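AmbC (Sorangium cellulosum, PDB 5O16) probably acts as a polyketide synthase dehydratase of double-hotdog fold, removing water from a carrier-bound beta-hydroxyacyl intermediate. Local coordinates at residues A139-T144 with A246-G251; A143-A148 with S273-D278; F240-V245 with A285-F290. All coordinates share one frame; numbering follows the deposited sequence.

Contact 1 of 3, residues A139-T144 with A246-G251; sequences APAAAT and ALEARG
Ala-141 meets segment 246-251 at two points, the methyl of Ala-246 and the carboxylate of Glu-248. The Ala-246 methyl points at the Ala-141 backbone, its CB 3.8 Å from Ala-141 CA, and the Ala-141 methyl stands across it, with CB to CB at 3.9 Å. CB of Ala-246 also sits 3.8 Å from the carbonyl O of Pro-140. Glu-248 reaches the same place by folding back: its CG stands anti to the backbone N (chi1 -150°) and the chain then bends at chi2 (63°), which carries OE1 round to the Ala-141 methyl, 3.2 Å from its CB. In another direction from OE1, Ala-142 O is 3.7 Å away; both are acceptors, so this approach is not a bond. In the dehydratase fold, segment 139-144 belongs to the irregular connection from strand 129-137 to strand 158-160, probably the link between the two hotdog halves, and here it runs over the end of strand 236-247. Ala-246 is the buried element, bonded through its backbone to Arg-286 of the next strand, whereas Ala-141 and Glu-248 lie at the surface. Further along, Arg-250 turns to a different partner and forms a salt bridge with Asp-73.

Contact 2 of 3, residues A143-A148 with S273-D278; sequences ATTAWA and SIELAD
The methyl of Ala-277 is ringed by Ala-148, Thr-145 and Trp-147, with Ala-148 CB 3.5 Å from Ala-277 CB. The Thr-145 hydroxyl, which also lies against that methyl, has a weak hydrogen bond to Gly-281 O. Thr-145 CB and Ala-148 CB lean on one face of the indole, near its rim and on the same side. The Trp-147 side chain gets there because CG sits between the backbone N and the carbonyl carbon (chi1 47°), which turns the ring over its own segment and toward the strand. A double hotdog is built from long antiparallel strands, and 269-278 is one of them; the loop before strand 158-160 crosses it here. Glu-275 belongs to the packed part too: the indole's CZ2 rests 3.5 Å from Glu-275 O and 3.8 Å from its CB. The indole edge offers NE1 to OE1 of Glu-275, in the ring plane, in a weak but nearly straight hydrogen bond (3.3 Å, 165°), with the carboxylate plane turned 47° from the ring. OE2 is engaged by Arg-286 NE in a salt bridge, so the two oxygens have separate partners, one of them weak. The loose side is the solvent-exposed Thr-144, whose carbonyl O comes only within 4.1 Å of Glu-275 OE1.

Contact 3 of 3, residues F240-V245 with A285-F290; sequences FAWSDV and ARAGTF
Trp-242 is turned with CG anti to its own carbonyl carbon (chi1 -58°), and this lays the six-membered ring beneath CB of Phe-290, which stands 4.0 Å from that ring's centroid in a CH-pi contact. Val-245 places CG2 in the matching position, where it meets Ala-287 CB at 3.7 Å. These four residues share one face of an antiparallel pair of strands, 236-247 and 283-295, in the double hotdog, and that face is packed against helices 61-74 and 211-224: Trp-242 and Val-245 touch Val-65, Phe-290 touches Leu-218 and Leu-221. The two rings meet obliquely, planes 36° apart; the atom over the indole face is Phe-290 CB, and the Phe-290 ring itself leads away. Ala-287 CB lies at the indole edge, 4.0 Å from CE3. On the opposite face, Thr-289 OG1 comes 3.4 Å from Ser-243 CB; the Ser-243 hydroxyl is hydrogen-bonded to Glu-82. The backbones join at Ser-243 N to Thr-289 O, 2.9 Å, with a weaker return bond from Thr-289 N to Ser-243 O. Gly-288 and Thr-289 both face Ser-243, a classic beta bulge, at the corner where both strands turn. There Gly-288 N bonds to Asp-244 O at 2.7 Å, approaching from above the carbonyl plane, 45° out of it.

Arg-286, in contact 3, is the residue all three contacts share as a neighbour; besides its bonds to contacts 1 and 2, its CD packs 3.4 Å from Ala-142 CB of contact 1. The centres of contacts 1 and 3 are about 12 Å apart. Contacts 1 and 2 start from one continuous loop, sharing Ala-143 and Thr-144, with centres about 9 Å apart, so the loop passes first over strand 236-247 and then over strand 269-278. Strand 283-295 lies between those two: Ile-274 O to Ala-287 N, 2.8 Å, and Leu-276 N to Ala-285 O, 3.0 Å, probably hydrogen-bond contact 2 to contact 3, whose centres are about 13 Å apart.

Contact 1 of 3, residues A139-T144 with A246-G251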
loop_
_atom_site.group_PDB
_atom_site.type_symbol
_atom_site.label_atom_id
_atom_site.label_comp_id
_atom_site.label_asym_id
_atom_site.label_seq_id
_atom_site.Cartn_x
_atom_site.Cartn_y
_atom_site.Cartn_z
ATOM N N ALA A 139 2.851 15.720 -4.610
ATOM C CA ALA A 139 2.227 14.918 -5.647
ATOM C C ALA A 139 0.821 15.448 -5.854
ATOM O O ALA A 139 0.288 16.164 -4.998
ATOM C CB ALA A 139 2.164 13.424 -5.292
ATOM N N PRO A 140 0.196 15.131 -6.990
ATOM C CA PRO A 140 -1.229 15.444 -7.142
ATOM C C PRO A 140 -2.065 14.622 -6.172
ATOM O O PRO A 140 -2.057 13.387 -6.196
ATOM C CB PRO A 140 -1.516 15.078 -8.604
ATOM C CG PRO A 140 -0.476 14.085 -8.953
ATOM C CD PRO A 140 0.747 14.509 -8.206
ATOM N N ALA A 141 -2.757 15.325 -5.285
ATOM C CA ALA A 141 -3.663 14.705 -4.327
ATOM C C ALA A 141 -5.050 14.788 -4.953
ATOM O O ALA A 141 -5.663 15.858 -4.985
ATOM C CB ALA A 141 -3.587 15.407 -2.974
ATOM N N ALA A 142 -5.535 13.662 -5.485
ATOM C CA ALA A 142 -6.791 13.647 -6.231
ATOM C C ALA A 142 -7.956 14.183 -5.411
ATOM O O ALA A 142 -8.465 13.500 -4.517
ATOM C CB ALA A 142 -7.124 12.236 -6.715
ATOM N N ALA A 143 -8.372 15.413 -5.701
ATOM C CA ALA A 143 -9.502 16.018 -5.016
ATOM C C ALA A 143 -10.835 15.684 -5.670
ATOM O O ALA A 143 -11.883 15.988 -5.093
ATOM C CB ALA A 143 -9.331 17.540 -4.948
ATOM N N THR A 144 -10.825 15.114 -6.874
ATOM C CA THR A 144 -12.040 14.696 -7.564
ATOM C C THR A 144 -11.973 13.225 -7.945
ATOM O O THR A 144 -10.981 12.766 -8.523
ATOM C CB THR A 144 -12.338 15.557 -8.796
ATOM O OG1 THR A 144 -11.390 15.287 -9.836
ATOM C CG2 THR A 144 -12.354 17.032 -8.419
ATOM N N ALA A 246 -1.053 9.579 -2.942
ATOM C CA ALA A 246 -1.481 10.594 -1.987
ATOM C C ALA A 246 -2.756 10.166 -1.279
ATOM O O ALA A 246 -3.631 9.508 -1.849
ATOM C CB ALA A 246 -1.698 11.953 -2.654
ATOM N N LEU A 247 -2.887 10.630 -0.049
ATOM C CA LEU A 247 -4.014 10.282 0.798
ATOM C C LEU A 247 -4.849 11.527 1.023
ATOM O O LEU A 247 -4.328 12.569 1.428
ATOM C CB LEU A 247 -3.550 9.738 2.141
ATOM C CG LEU A 247 -3.772 8.260 2.345
ATOM C CD1 LEU A 247 -3.326 7.928 3.750
ATOM C CD2 LEU A 247 -5.243 7.958 2.134
ATOM N N GLU A 248 -6.143 11.411 0.756
ATOM C CA GLU A 248 -7.075 12.504 0.930
ATOM C C GLU A 248 -7.919 12.350 2.182
ATOM O O GLU A 248 -8.184 13.339 2.872
ATOM C CB GLU A 248 -7.972 12.622 -0.301
ATOM C CG GLU A 248 -8.421 14.051 -0.532
ATOM C CD GLU A 248 -7.253 14.976 -0.814
ATOM O OE1 GLU A 248 -6.390 14.609 -1.645
ATOM O OE2 GLU A 248 -7.191 16.059 -0.185
ATOM N N ALA A 249 -8.299 11.123 2.513
ATOM C CA ALA A 249 -9.113 10.848 3.682
ATOM C C ALA A 249 -8.548 9.616 4.358
ATOM O O ALA A 249 -8.316 8.595 3.702
ATOM C CB ALA A 249 -10.575 10.623 3.293
ATOM N N ARG A 250 -8.370 9.701 5.667
ATOM C CA ARG A 250 -7.715 8.648 6.418
ATOM C C ARG A 250 -8.748 7.776 7.117
ATOM O O ARG A 250 -9.867 8.213 7.406
ATOM C CB ARG A 250 -6.737 9.247 7.437
ATOM C CG ARG A 250 -5.502 9.859 6.790
ATOM C CD ARG A 250 -4.965 11.104 7.484
ATOM N NE ARG A 250 -3.730 11.544 6.829
ATOM C CZ ARG A 250 -3.688 12.340 5.757
ATOM N NH1 ARG A 250 -4.814 12.795 5.216
ATOM N NH2 ARG A 250 -2.524 12.682 5.216
ATOM N N GLY A 251 -8.360 6.527 7.365
ATOM C CA GLY A 251 -9.149 5.611 8.162
ATOM C C GLY A 251 -10.262 4.892 7.435
ATOM O O GLY A 251 -11.081 4.232 8.094
#

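Contact 2 of 3, residues A143-A148 with S273-D278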
loop_
_atom_site.group_PDB
_atom_site.type_symbol
_atom_site.label_atom_id
_atom_site.label_comp_id
_atom_site.label_asym_id
_atom_site.label_seq_id
_atom_site.Cartn_x
_atom_site.Cartn_y
_atom_site.Cartn_z
ATOM N N ALA A 143 -8.372 15.413 -5.701
ATOM C CA ALA A 143 -9.502 16.018 -5.016
ATOM C C ALA A 143 -10.835 15.684 -5.670
ATOM O O ALA A 143 -11.883 15.988 -5.093
ATOM C CB ALA A 143 -9.331 17.540 -4.948
ATOM N N THR A 144 -10.825 15.114 -6.874
ATOM C CA THR A 144 -12.040 14.696 -7.564
ATOM C C THR A 144 -11.973 13.225 -7.945
ATOM O O THR A 144 -10.981 12.766 -8.523
ATOM C CB THR A 144 -12.338 15.557 -8.796
ATOM O OG1 THR A 144 -11.390 15.287 -9.836
ATOM C CG2 THR A 144 -12.354 17.032 -8.419
ATOM N N THR A 145 -13.008 12.493 -7.560
ATOM C CA THR A 145 -13.276 11.141 -8.040
ATOM C C THR A 145 -14.654 11.169 -8.711
ATOM O O THR A 145 -15.650 10.694 -8.150
ATOM C CB THR A 145 -13.191 10.096 -6.902
ATOM O OG1 THR A 145 -13.988 10.519 -5.793
ATOM C CG2 THR A 145 -11.738 9.902 -6.449
ATOM N N ALA A 146 -14.705 11.785 -9.902
ATOM C CA ALA A 146 -15.957 11.922 -10.647
ATOM C C ALA A 146 -16.687 10.590 -10.834
ATOM O O ALA A 146 -17.900 10.500 -10.614
ATOM C CB ALA A 146 -15.661 12.547 -12.005
ATOM N N TRP A 147 -15.953 9.538 -11.196
ATOM C CA TRP A 147 -16.552 8.238 -11.504
ATOM C C TRP A 147 -17.320 7.632 -10.334
ATOM O O TRP A 147 -18.249 6.845 -10.548
ATOM C CB TRP A 147 -15.460 7.264 -11.925
ATOM C CG TRP A 147 -14.306 7.306 -10.987
ATOM C CD1 TRP A 147 -13.255 8.178 -11.018
ATOM C CD2 TRP A 147 -14.091 6.460 -9.852
ATOM N NE1 TRP A 147 -12.396 7.921 -9.983
ATOM C CE2 TRP A 147 -12.883 6.869 -9.252
ATOM C CE3 TRP A 147 -14.795 5.388 -9.293
ATOM C CZ2 TRP A 147 -12.362 6.243 -8.120
ATOM C CZ3 TRP A 147 -14.273 4.761 -8.174
ATOM C CH2 TRP A 147 -13.069 5.191 -7.599
ATOM N N ALA A 148 -16.891 7.895 -9.100
ATOM C CA ALA A 148 -17.492 7.197 -7.968
ATOM C C ALA A 148 -18.864 7.748 -7.621
ATOM O O ALA A 148 -19.658 7.059 -6.968
ATOM C CB ALA A 148 -16.570 7.257 -6.756
ATOM N N SER A 273 -3.110 2.879 -12.903
ATOM C CA SER A 273 -3.465 3.945 -11.991
ATOM C C SER A 273 -4.535 3.432 -11.035
ATOM O O SER A 273 -5.374 2.611 -11.418
ATOM C CB SER A 273 -4.003 5.136 -12.758
ATOM O OG SER A 273 -4.171 6.195 -11.862
ATOM N N ILE A 274 -4.490 3.879 -9.782
ATOM C CA ILE A 274 -5.516 3.525 -8.802
ATOM C C ILE A 274 -6.091 4.788 -8.188
ATOM O O ILE A 274 -5.354 5.639 -7.681
ATOM C CB ILE A 274 -4.986 2.598 -7.688
ATOM C CG1 ILE A 274 -4.306 1.361 -8.284
ATOM C CG2 ILE A 274 -6.110 2.239 -6.705
ATOM C CD1 ILE A 274 -3.615 0.462 -7.275
ATOM N N GLU A 275 -7.404 4.903 -8.212
ATOM C CA GLU A 275 -8.079 5.879 -7.377
ATOM C C GLU A 275 -9.164 5.213 -6.566
ATOM O O GLU A 275 -9.763 4.214 -6.974
ATOM C CB GLU A 275 -8.624 7.114 -8.147
ATOM C CG GLU A 275 -7.662 7.634 -9.188
ATOM C CD GLU A 275 -8.181 8.841 -9.993
ATOM O OE1 GLU A 275 -9.349 9.258 -9.818
ATOM O OE2 GLU A 275 -7.353 9.477 -10.692
ATOM N N LEU A 276 -9.344 5.774 -5.375
ATOM C CA LEU A 276 -10.172 5.209 -4.330
ATOM C C LEU A 276 -11.110 6.276 -3.780
ATOM O O LEU A 276 -10.723 7.435 -3.553
ATOM C CB LEU A 276 -9.332 4.622 -3.192
ATOM C CG LEU A 276 -8.299 3.554 -3.568
ATOM C CD1 LEU A 276 -7.294 3.281 -2.449
ATOM C CD2 LEU A 276 -8.963 2.288 -4.015
ATOM N N ALA A 277 -12.332 5.845 -3.499
ATOM C CA ALA A 277 -13.376 6.733 -3.043
ATOM C C ALA A 277 -14.252 5.944 -2.097
ATOM O O ALA A 277 -14.364 4.720 -2.217
ATOM C CB ALA A 277 -14.190 7.279 -4.218
ATOM N N ASP A 278 -14.865 6.650 -1.153
ATOM C CA ASP A 278 -15.738 5.978 -0.208
ATOM C C ASP A 278 -17.085 5.684 -0.862
ATOM O O ASP A 278 -17.352 6.070 -2.005
ATOM C CB ASP A 278 -15.883 6.819 1.057
ATOM C CG ASP A 278 -16.592 8.138 0.809
ATOM O OD1 ASP A 278 -16.811 8.504 -0.365
ATOM O OD2 ASP A 278 -16.915 8.824 1.796
#

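Contact 3 of 3, residues F240-V245 with A285-F290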
loop_
_atom_site.group_PDB
_atom_site.type_symbol
_atom_site.label_atom_id
_atom_site.label_comp_id
_atom_site.label_asym_id
_atom_site.label_seq_id
_atom_site.Cartn_x
_atom_site.Cartn_y
_atom_site.Cartn_z
ATOM N N PHE A 240 5.974 -3.991 -7.576
ATOM C CA PHE A 240 7.245 -3.652 -6.964
ATOM C C PHE A 240 7.498 -2.149 -6.854
ATOM O O PHE A 240 8.451 -1.733 -6.181
ATOM C CB PHE A 240 8.370 -4.308 -7.764
ATOM C CG PHE A 240 8.570 -3.698 -9.109
ATOM C CD1 PHE A 240 7.689 -3.971 -10.140
ATOM C CD2 PHE A 240 9.636 -2.852 -9.351
ATOM C CE1 PHE A 240 7.856 -3.407 -11.378
ATOM C CE2 PHE A 240 9.799 -2.282 -10.575
ATOM C CZ PHE A 240 8.909 -2.558 -11.591
ATOM N N ALA A 241 6.675 -1.318 -7.494
ATOM C CA ALA A 241 7.000 0.106 -7.535
ATOM C C ALA A 241 5.735 0.945 -7.565
ATOM O O ALA A 241 4.684 0.491 -8.018
ATOM C CB ALA A 241 7.890 0.461 -8.729
ATOM N N TRP A 242 5.844 2.168 -7.038
ATOM C CA TRP A 242 4.713 3.078 -6.908
ATOM C C TRP A 242 5.135 4.515 -7.165
ATOM O O TRP A 242 6.260 4.929 -6.839
ATOM C CB TRP A 242 4.081 3.018 -5.510
ATOM C CG TRP A 242 3.597 1.675 -5.080
ATOM C CD1 TRP A 242 4.356 0.620 -4.659
ATOM C CD2 TRP A 242 2.237 1.250 -5.005
ATOM N NE1 TRP A 242 3.542 -0.438 -4.312
ATOM C CE2 TRP A 242 2.237 -0.079 -4.518
ATOM C CE3 TRP A 242 1.010 1.864 -5.299
ATOM C CZ2 TRP A 242 1.060 -0.813 -4.329
ATOM C CZ3 TRP A 242 -0.170 1.131 -5.105
ATOM C CH2 TRP A 242 -0.131 -0.192 -4.625
ATOM N N SER A 243 4.187 5.288 -7.700
ATOM C CA SER A 243 4.405 6.687 -8.037
ATOM C C SER A 243 3.176 7.508 -7.678
ATOM O O SER A 243 2.048 7.014 -7.729
ATOM C CB SER A 243 4.730 6.875 -9.525
ATOM O OG SER A 243 5.958 6.261 -9.835
ATOM N N ASP A 244 3.425 8.762 -7.298
ATOM C CA ASP A 244 2.408 9.787 -7.054
ATOM C C ASP A 244 1.246 9.223 -6.247
ATOM O O ASP A 244 0.115 9.104 -6.715
ATOM C CB ASP A 244 1.927 10.417 -8.359
ATOM C CG ASP A 244 3.075 10.915 -9.221
ATOM O OD1 ASP A 244 4.034 11.502 -8.672
ATOM O OD2 ASP A 244 3.009 10.719 -10.456
ATOM N N VAL A 245 1.569 8.818 -5.029
ATOM C CA VAL A 245 0.601 8.232 -4.111
ATOM C C VAL A 245 0.239 9.274 -3.066
ATOM O O VAL A 245 1.127 9.822 -2.398
ATOM C CB VAL A 245 1.151 6.963 -3.449
ATOM C CG1 VAL A 245 0.168 6.496 -2.420
ATOM C CG2 VAL A 245 1.470 5.880 -4.530
ATOM N N ALA A 285 -7.992 8.255 -1.752
ATOM C CA ALA A 285 -6.581 8.087 -2.034
ATOM C C ALA A 285 -6.379 7.980 -3.541
ATOM O O ALA A 285 -7.303 7.658 -4.299
ATOM C CB ALA A 285 -6.026 6.850 -1.310
ATOM N N ARG A 286 -5.145 8.213 -3.976
ATOM C CA ARG A 286 -4.824 7.973 -5.373
ATOM C C ARG A 286 -3.363 7.579 -5.465
ATOM O O ARG A 286 -2.525 8.078 -4.703
ATOM C CB ARG A 286 -5.117 9.213 -6.236
ATOM C CG ARG A 286 -4.357 9.280 -7.552
ATOM C CD ARG A 286 -4.726 10.497 -8.411
ATOM N NE ARG A 286 -4.415 10.302 -9.830
ATOM C CZ ARG A 286 -3.230 10.551 -10.391
ATOM N NH1 ARG A 286 -2.217 11.018 -9.666
ATOM N NH2 ARG A 286 -3.054 10.328 -11.681
ATOM N N ALA A 287 -3.089 6.636 -6.368
ATOM C CA ALA A 287 -1.739 6.219 -6.737
ATOM C C ALA A 287 -1.609 6.458 -8.233
ATOM O O ALA A 287 -2.202 5.717 -9.028
ATOM C CB ALA A 287 -1.486 4.742 -6.397
ATOM N N GLY A 288 -0.822 7.473 -8.606
ATOM C CA GLY A 288 -0.717 7.865 -10.006
ATOM C C GLY A 288 -0.398 6.698 -10.924
ATOM O O GLY A 288 -1.087 6.465 -11.920
ATOM N N THR A 289 0.642 5.940 -10.596
ATOM C CA THR A 289 0.889 4.671 -11.258
ATOM C C THR A 289 1.467 3.698 -10.245
ATOM O O THR A 289 2.111 4.090 -9.267
ATOM C CB THR A 289 1.862 4.751 -12.464
ATOM O OG1 THR A 289 3.181 5.047 -11.998
ATOM C CG2 THR A 289 1.424 5.785 -13.522
ATOM N N PHE A 290 1.207 2.424 -10.479
ATOM C CA PHE A 290 1.928 1.367 -9.798
ATOM C C PHE A 290 2.456 0.409 -10.857
ATOM O O PHE A 290 1.824 0.223 -11.895
ATOM C CB PHE A 290 1.032 0.680 -8.793
ATOM C CG PHE A 290 0.325 -0.487 -9.331
ATOM C CD1 PHE A 290 0.856 -1.758 -9.194
ATOM C CD2 PHE A 290 -0.874 -0.326 -9.993
ATOM C CE1 PHE A 290 0.193 -2.851 -9.702
ATOM C CE2 PHE A 290 -1.546 -1.417 -10.499
ATOM C CZ PHE A 290 -1.012 -2.681 -10.356
#